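2',5'-phosphodiesterase 12 (Homo sapiens, PDB 4Z0V) belongs to the endonuclease/exonuclease/phosphatase family, carrying a DNase I-like domain with bound magnesium behind an N-terminal domain of the E-set clan. Local coordinates at residues P292-V304 with D351-L365. Sequence-based numbering, arbitrary orientation.
Sequences PKGGYIRLIQMAV and DWASNGEEERCNMSL
Tyr296, in the first turn of helix 295-316, meets the loop 351-365 along its length, from CB to OH. Its CB sits 3.3 Å from Asp351 O and close to Cys361 SG. With CG held between the backbone N and the carbonyl carbon (chi1 76°), the ring turns across the helix, leaning slightly toward its N-terminal end. CD1 meets Cys361 SG at 3.4 Å, an oblique sulfur-aromatic contact, while CD2 on the other flank has Ser354 OG at the ring edge. Glu359 O lies over the centre of one ring face and Ile297 CG1 covers the opposite face nearer the rim. At the tip, Tyr296 OH donates to Glu359 OE1 (2.7 Å), and Asn355 ND2 reaches the same oxygen from the other face of the carboxylate at 2.9 Å. Ser354 OG donates to Lys293 O (2.7 Å) and accepts from Tyr296 N (3.0 Å, 160° at the hydrogen). One turn on, Leu299 CD1 lies over the six-membered ring of Trp352, 3.9 Å from its centroid; a further turn along, Ala303 CB touches Leu365 CD1. Trp352 NE1 bonds to Pro346 O. The contact thus joins the loop between strands 344-345 and 365-366 to the N-terminal turns of helix 295-316 in the DNase I-like domain, helix 253-261 also touching Tyr296 and Cys361. Polar bonds gather at the helix start; two donors on Glu359 OE1 would be expected to stabilise its negative charge and restrict carboxylate rotation.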
ATOM      1  N   PRO A 292       0.882  12.429  18.289  1.00 20.19           N
ATOM      2  CA  PRO A 292       1.971  11.950  19.166  1.00 20.39           C
ATOM      3  C   PRO A 292       1.520  11.607  20.582  1.00 23.43           C
ATOM      4  O   PRO A 292       2.081  10.683  21.179  1.00 23.90           O
ATOM      5  CB  PRO A 292       2.962  13.129  19.197  1.00 22.06           C
ATOM      6  CG  PRO A 292       2.678  13.900  17.989  1.00 26.45           C
ATOM      7  CD  PRO A 292       1.214  13.742  17.692  1.00 22.37           C
ATOM      8  N   LYS A 293       0.481  12.287  21.101  1.00 19.06           N
ATOM      9  CA  LYS A 293      -0.018  12.025  22.452  1.00 19.97           C
ATOM     10  C   LYS A 293      -1.150  10.958  22.477  1.00 22.24           C
ATOM     11  O   LYS A 293      -1.731  10.693  23.539  1.00 20.81           O
ATOM     12  CB  LYS A 293      -0.529  13.337  23.111  1.00 23.23           C
ATOM     13  CG  LYS A 293       0.473  14.504  23.116  1.00 40.51           C
ATOM     14  CD  LYS A 293       1.586  14.327  24.144  1.00 54.27           C
ATOM     15  CE  LYS A 293       2.659  15.377  23.992  1.00 69.58           C
ATOM     16  NZ  LYS A 293       4.016  14.805  24.205  1.00 80.75           N
ATOM     17  N   GLY A 294      -1.409  10.332  21.331  1.00 19.65           N
ATOM     18  CA  GLY A 294      -2.480   9.345  21.198  1.00 18.63           C
ATOM     19  C   GLY A 294      -2.139   7.904  21.500  1.00 21.28           C
ATOM     20  O   GLY A 294      -2.802   7.013  20.975  1.00 19.09           O
ATOM     21  N   GLY A 295      -1.130   7.666  22.352  1.00 17.25           N
ATOM     22  CA  GLY A 295      -0.712   6.310  22.718  1.00 16.59           C
ATOM     23  C   GLY A 295      -1.851   5.443  23.235  1.00 21.00           C
ATOM     24  O   GLY A 295      -1.981   4.279  22.822  1.00 18.30           O
ATOM     25  N   TYR A 296      -2.715   6.002  24.132  1.00 17.86           N
ATOM     26  CA  TYR A 296      -3.808   5.187  24.685  1.00 17.74           C
ATOM     27  C   TYR A 296      -4.838   4.866  23.596  1.00 17.55           C
ATOM     28  O   TYR A 296      -5.481   3.824  23.652  1.00 15.75           O
ATOM     29  CB  TYR A 296      -4.494   5.849  25.910  1.00 19.32           C
ATOM     30  CG  TYR A 296      -5.442   6.989  25.592  1.00 20.66           C
ATOM     31  CD1 TYR A 296      -6.783   6.749  25.302  1.00 22.45           C
ATOM     32  CD2 TYR A 296      -5.016   8.312  25.648  1.00 21.62           C
ATOM     33  CE1 TYR A 296      -7.664   7.795  25.029  1.00 22.27           C
ATOM     34  CE2 TYR A 296      -5.885   9.366  25.363  1.00 22.49           C
ATOM     35  CZ  TYR A 296      -7.210   9.102  25.062  1.00 28.23           C
ATOM     36  OH  TYR A 296      -8.073  10.142  24.805  1.00 27.91           O
ATOM     37  N   ILE A 297      -5.026   5.794  22.651  1.00 14.06           N
ATOM     38  CA  ILE A 297      -5.997   5.612  21.554  1.00 13.46           C
ATOM     39  C   ILE A 297      -5.531   4.448  20.676  1.00 15.94           C
ATOM     40  O   ILE A 297      -6.338   3.591  20.336  1.00 14.96           O
ATOM     41  CB  ILE A 297      -6.193   6.906  20.748  1.00 16.52           C
ATOM     42  CG1 ILE A 297      -6.922   7.968  21.621  1.00 17.07           C
ATOM     43  CG2 ILE A 297      -6.994   6.624  19.437  1.00 17.33           C
ATOM     44  CD1 ILE A 297      -6.907   9.352  21.101  1.00 24.11           C
ATOM     45  N   ARG A 298      -4.226   4.413  20.342  1.00 13.19           N
ATOM     46  CA  ARG A 298      -3.656   3.364  19.500  1.00 12.12           C
ATOM     47  C   ARG A 298      -3.734   2.003  20.203  1.00 15.96           C
ATOM     48  O   ARG A 298      -4.001   0.994  19.548  1.00 14.26           O
ATOM     49  CB  ARG A 298      -2.222   3.737  19.101  1.00 13.16           C
ATOM     50  CG  ARG A 298      -2.242   4.897  18.090  1.00 10.94           C
ATOM     51  CD  ARG A 298      -0.843   5.182  17.575  1.00 15.76           C
ATOM     52  NE  ARG A 298      -0.041   5.936  18.547  1.00 15.39           N
ATOM     53  CZ  ARG A 298      -0.037   7.261  18.639  1.00 22.19           C
ATOM     54  NH1 ARG A 298       0.758   7.870  19.516  1.00 17.51           N
ATOM     55  NH2 ARG A 298      -0.823   7.988  17.859  1.00 15.06           N
ATOM     56  N   LEU A 299      -3.562   1.976  21.532  1.00 12.64           N
ATOM     57  CA  LEU A 299      -3.711   0.737  22.293  1.00 13.58           C
ATOM     58  C   LEU A 299      -5.138   0.202  22.171  1.00 16.49           C
ATOM     59  O   LEU A 299      -5.337  -1.003  21.942  1.00 16.59           O
ATOM     60  CB  LEU A 299      -3.361   0.979  23.770  1.00 13.94           C
ATOM     61  CG  LEU A 299      -1.897   0.715  24.102  1.00 16.59           C
ATOM     62  CD1 LEU A 299      -1.475   1.457  25.395  1.00 16.29           C
ATOM     63  CD2 LEU A 299      -1.652  -0.813  24.253  1.00 18.40           C
ATOM     64  N   ILE A 300      -6.127   1.090  22.324  1.00 12.34           N
ATOM     65  CA  ILE A 300      -7.528   0.648  22.273  1.00 12.99           C
ATOM     66  C   ILE A 300      -7.863   0.242  20.839  1.00 15.67           C
ATOM     67  O   ILE A 300      -8.497  -0.800  20.641  1.00 13.91           O
ATOM     68  CB  ILE A 300      -8.507   1.685  22.872  1.00 15.33           C
ATOM     69  CG1 ILE A 300      -8.304   1.757  24.422  1.00 16.75           C
ATOM     70  CG2 ILE A 300      -9.978   1.322  22.554  1.00 16.43           C
ATOM     71  CD1 ILE A 300      -8.641   3.029  24.972  1.00 26.71           C
ATOM     72  N   GLN A 301      -7.379   1.005  19.845  1.00 13.58           N
ATOM     73  CA  GLN A 301      -7.633   0.626  18.439  1.00 12.92           C
ATOM     74  C   GLN A 301      -7.025  -0.755  18.117  1.00 15.51           C
ATOM     75  O   GLN A 301      -7.693  -1.603  17.496  1.00 14.52           O
ATOM     76  CB  GLN A 301      -7.098   1.689  17.473  1.00 13.04           C
ATOM     77  CG  GLN A 301      -7.860   2.983  17.543  1.00 11.60           C
ATOM     78  CD  GLN A 301      -7.443   4.010  16.520  1.00 14.28           C
ATOM     79  OE1 GLN A 301      -6.267   4.105  16.131  1.00 14.37           O
ATOM     80  NE2 GLN A 301      -8.370   4.915  16.189  1.00 11.69           N
ATOM     81  N   MET A 302      -5.793  -1.000  18.593  1.00 12.07           N
ATOM     82  CA  MET A 302      -5.116  -2.285  18.398  1.00 11.87           C
ATOM     83  C   MET A 302      -5.887  -3.421  19.100  1.00 16.23           C
ATOM     84  O   MET A 302      -6.025  -4.502  18.524  1.00 15.24           O
ATOM     85  CB  MET A 302      -3.648  -2.207  18.882  1.00 13.35           C
ATOM     86  CG  MET A 302      -2.855  -3.526  18.750  1.00 17.39           C
ATOM     87  SD  MET A 302      -2.850  -4.251  17.080  1.00 21.49           S
ATOM     88  CE  MET A 302      -2.349  -2.957  16.157  1.00 18.17           C
ATOM     89  N   ALA A 303      -6.418  -3.178  20.307  1.00 13.10           N
ATOM     90  CA  ALA A 303      -7.193  -4.196  21.036  1.00 12.99           C
ATOM     91  C   ALA A 303      -8.470  -4.581  20.241  1.00 16.35           C
ATOM     92  O   ALA A 303      -8.792  -5.773  20.133  1.00 16.64           O
ATOM     93  CB  ALA A 303      -7.566  -3.668  22.415  1.00 13.92           C
ATOM     94  N   VAL A 304      -9.142  -3.578  19.634  1.00 11.80           N
ATOM     95  CA  VAL A 304     -10.331  -3.814  18.780  1.00 10.97           C
ATOM     96  C   VAL A 304      -9.877  -4.617  17.551  1.00 12.91           C
ATOM     97  O   VAL A 304     -10.545  -5.590  17.160  1.00 12.01           O
ATOM     98  CB  VAL A 304     -11.025  -2.496  18.343  1.00 13.80           C
ATOM     99  CG1 VAL A 304     -12.142  -2.759  17.310  1.00 12.94           C
ATOM    100  CG2 VAL A 304     -11.578  -1.717  19.536  1.00 13.79           C
ATOM    101  N   ASP A 351       1.524   4.750  28.794  1.00 19.89           N
ATOM    102  CA  ASP A 351       0.736   5.179  27.632  1.00 19.53           C
ATOM    103  C   ASP A 351      -0.764   5.294  27.963  1.00 20.74           C
ATOM    104  O   ASP A 351      -1.479   5.951  27.216  1.00 21.31           O
ATOM    105  CB  ASP A 351       0.967   4.263  26.413  1.00 21.26           C
ATOM    106  CG  ASP A 351       2.293   4.522  25.721  1.00 28.18           C
ATOM    107  OD1 ASP A 351       3.047   5.418  26.183  1.00 28.33           O
ATOM    108  OD2 ASP A 351       2.552   3.891  24.688  1.00 26.95           O
ATOM    109  N   TRP A 352      -1.228   4.718  29.092  1.00 19.14           N
ATOM    110  CA  TRP A 352      -2.629   4.858  29.498  1.00 20.29           C
ATOM    111  C   TRP A 352      -2.968   6.294  29.907  1.00 24.79           C
ATOM    112  O   TRP A 352      -4.148   6.629  30.025  1.00 25.39           O
ATOM    113  CB  TRP A 352      -2.991   3.875  30.606  1.00 19.35           C
ATOM    114  CG  TRP A 352      -2.943   2.449  30.136  1.00 19.70           C
ATOM    115  CD1 TRP A 352      -2.153   1.456  30.628  1.00 22.18           C
ATOM    116  CD2 TRP A 352      -3.712   1.861  29.067  1.00 19.24           C
ATOM    117  NE1 TRP A 352      -2.397   0.279  29.957  1.00 20.25           N
ATOM    118  CE2 TRP A 352      -3.334   0.504  28.981  1.00 21.80           C
ATOM    119  CE3 TRP A 352      -4.648   2.364  28.141  1.00 19.48           C
ATOM    120  CZ2 TRP A 352      -3.879  -0.369  28.029  1.00 20.70           C
ATOM    121  CZ3 TRP A 352      -5.176   1.502  27.183  1.00 20.26           C
ATOM    122  CH2 TRP A 352      -4.785   0.160  27.128  1.00 20.59           C
ATOM    123  N   ALA A 353      -1.944   7.145  30.083  1.00 21.48           N
ATOM    124  CA  ALA A 353      -2.145   8.565  30.391  1.00 22.27           C
ATOM    125  C   ALA A 353      -1.319   9.405  29.406  1.00 27.73           C
ATOM    126  O   ALA A 353      -0.810  10.468  29.764  1.00 26.77           O
ATOM    127  CB  ALA A 353      -1.761   8.853  31.846  1.00 23.20           C
ATOM    128  N   SER A 354      -1.231   8.936  28.122  1.00 24.57           N
ATOM    129  CA  SER A 354      -0.443   9.575  27.058  1.00 23.27           C
ATOM    130  C   SER A 354      -0.883  11.015  26.738  1.00 26.01           C
ATOM    131  O   SER A 354      -0.060  11.790  26.249  1.00 27.07           O
ATOM    132  CB  SER A 354      -0.475   8.741  25.780  1.00 24.75           C
ATOM    133  OG  SER A 354      -1.800   8.619  25.290  1.00 24.01           O
ATOM    134  N   ASN A 355      -2.151  11.362  26.971  1.00 22.53           N
ATOM    135  CA  ASN A 355      -2.645  12.721  26.704  1.00 22.19           C
ATOM    136  C   ASN A 355      -3.106  13.470  27.990  1.00 27.31           C
ATOM    137  O   ASN A 355      -3.941  14.370  27.918  1.00 26.30           O
ATOM    138  CB  ASN A 355      -3.780  12.710  25.679  1.00 21.39           C
ATOM    139  CG  ASN A 355      -3.957  14.055  24.992  1.00 33.04           C
ATOM    140  OD1 ASN A 355      -3.019  14.850  24.873  1.00 27.97           O
ATOM    141  ND2 ASN A 355      -5.173  14.362  24.571  1.00 26.31           N
ATOM    142  N   GLY A 356      -2.553  13.107  29.137  1.00 27.69           N
ATOM    143  CA  GLY A 356      -2.902  13.756  30.398  1.00 28.67           C
ATOM    144  C   GLY A 356      -3.901  12.989  31.243  1.00 32.83           C
ATOM    145  O   GLY A 356      -4.412  11.939  30.826  1.00 31.33           O
ATOM    146  N   GLU A 357      -4.192  13.526  32.446  1.00 27.29           N
ATOM    147  CA  GLU A 357      -5.085  12.908  33.425  1.00 26.38           C
ATOM    148  C   GLU A 357      -6.537  12.862  33.007  1.00 27.71           C
ATOM    149  O   GLU A 357      -7.214  11.903  33.352  1.00 28.07           O
ATOM    150  CB  GLU A 357      -5.013  13.648  34.783  1.00 28.18           C
ATOM    151  CG  GLU A 357      -3.722  13.429  35.538  1.00 37.82           C
ATOM    152  CD  GLU A 357      -3.433  11.984  35.896  1.00 53.33           C
ATOM    153  OE1 GLU A 357      -4.071  11.454  36.834  1.00 43.03           O
ATOM    154  OE2 GLU A 357      -2.576  11.377  35.219  1.00 47.44           O
ATOM    155  N   GLU A 358      -7.046  13.897  32.333  1.00 23.95           N
ATOM    156  CA  GLU A 358      -8.458  13.935  31.969  1.00 25.11           C
ATOM    157  C   GLU A 358      -8.861  12.701  31.133  1.00 29.61           C
ATOM    158  O   GLU A 358      -9.916  12.114  31.388  1.00 29.39           O
ATOM    159  CB  GLU A 358      -8.798  15.230  31.215  1.00 27.05           C
ATOM    160  N   GLU A 359      -7.963  12.265  30.225  1.00 25.89           N
ATOM    161  CA  GLU A 359      -8.162  11.158  29.273  1.00 25.96           C
ATOM    162  C   GLU A 359      -7.401   9.874  29.672  1.00 31.92           C
ATOM    163  O   GLU A 359      -7.227   8.973  28.844  1.00 31.16           O
ATOM    164  CB  GLU A 359      -7.748  11.616  27.863  1.00 26.90           C
ATOM    165  CG  GLU A 359      -8.682  12.663  27.272  1.00 28.59           C
ATOM    166  CD  GLU A 359      -8.222  13.361  26.003  1.00 46.34           C
ATOM    167  OE1 GLU A 359      -7.447  12.766  25.213  1.00 30.79           O
ATOM    168  OE2 GLU A 359      -8.684  14.504  25.781  1.00 41.88           O
ATOM    169  N   ARG A 360      -6.994   9.780  30.948  1.00 29.34           N
ATOM    170  CA  ARG A 360      -6.333   8.620  31.553  1.00 29.59           C
ATOM    171  C   ARG A 360      -7.297   7.422  31.483  1.00 32.15           C
ATOM    172  O   ARG A 360      -8.486   7.609  31.761  1.00 33.15           O
ATOM    173  CB  ARG A 360      -5.982   8.981  33.003  1.00 31.77           C
ATOM    174  CG  ARG A 360      -5.197   7.970  33.802  1.00 45.84           C
ATOM    175  CD  ARG A 360      -4.594   8.662  35.017  1.00 53.24           C
ATOM    176  NE  ARG A 360      -4.109   7.731  36.038  1.00 65.98           N
ATOM    177  CZ  ARG A 360      -2.881   7.221  36.078  1.00 79.33           C
ATOM    178  NH1 ARG A 360      -2.001   7.517  35.129  1.00 62.49           N
ATOM    179  NH2 ARG A 360      -2.531   6.393  37.054  1.00 68.17           N
ATOM    180  N   CYS A 361      -6.813   6.218  31.074  1.00 25.97           N
ATOM    181  CA  CYS A 361      -7.688   5.041  30.941  1.00 24.33           C
ATOM    182  C   CYS A 361      -6.946   3.729  31.207  1.00 26.98           C
ATOM    183  O   CYS A 361      -7.039   2.785  30.405  1.00 24.36           O
ATOM    184  CB  CYS A 361      -8.375   5.021  29.580  1.00 24.64           C
ATOM    185  SG  CYS A 361      -7.227   5.044  28.182  1.00 28.33           S
ATOM    186  N   ASN A 362      -6.270   3.655  32.387  1.00 22.21           N
ATOM    187  CA  ASN A 362      -5.516   2.498  32.847  1.00 21.41           C
ATOM    188  C   ASN A 362      -6.338   1.243  32.801  1.00 24.62           C
ATOM    189  O   ASN A 362      -7.407   1.152  33.415  1.00 22.69           O
ATOM    190  CB  ASN A 362      -4.986   2.722  34.266  1.00 25.15           C
ATOM    191  CG  ASN A 362      -4.000   3.845  34.316  1.00 34.96           C
ATOM    192  OD1 ASN A 362      -4.361   5.020  34.222  1.00 32.27           O
ATOM    193  ND2 ASN A 362      -2.737   3.504  34.289  1.00 24.91           N
ATOM    194  N   MET A 363      -5.826   0.254  32.061  1.00 21.42           N
ATOM    195  CA  MET A 363      -6.487  -1.044  31.947  1.00 19.18           C
ATOM    196  C   MET A 363      -5.468  -2.073  31.531  1.00 21.85           C
ATOM    197  O   MET A 363      -4.402  -1.734  31.003  1.00 21.54           O
ATOM    198  CB  MET A 363      -7.704  -1.004  30.988  1.00 20.87           C
ATOM    199  CG  MET A 363      -7.346  -0.699  29.551  1.00 23.53           C
ATOM    200  SD  MET A 363      -8.740  -0.697  28.400  1.00 26.92           S
ATOM    201  CE  MET A 363      -9.595   0.809  28.878  1.00 24.01           C
ATOM    202  N   SER A 364      -5.788  -3.328  31.820  1.00 19.09           N
ATOM    203  CA  SER A 364      -4.987  -4.488  31.475  1.00 20.01           C
ATOM    204  C   SER A 364      -5.566  -5.086  30.197  1.00 24.40           C
ATOM    205  O   SER A 364      -6.785  -5.223  30.094  1.00 27.03           O
ATOM    206  CB  SER A 364      -5.028  -5.501  32.616  1.00 25.80           C
ATOM    207  OG  SER A 364      -4.116  -6.563  32.379  1.00 37.66           O
ATOM    208  N   LEU A 365      -4.723  -5.405  29.217  1.00 19.40           N
ATOM    209  CA  LEU A 365      -5.184  -6.029  27.962  1.00 18.18           C
ATOM    210  C   LEU A 365      -4.374  -7.258  27.681  1.00 18.36           C
ATOM    211  O   LEU A 365      -3.184  -7.261  27.958  1.00 18.08           O
ATOM    212  CB  LEU A 365      -5.072  -5.082  26.748  1.00 18.03           C
ATOM    213  CG  LEU A 365      -5.788  -3.722  26.778  1.00 22.50           C
ATOM    214  CD1 LEU A 365      -5.444  -2.938  25.529  1.00 22.20           C
ATOM    215  CD2 LEU A 365      -7.292  -3.870  26.910  1.00 24.42           C
TER
HETATM  216  O   HOH W   1       0.655   3.153  22.654  1.00 16.51           O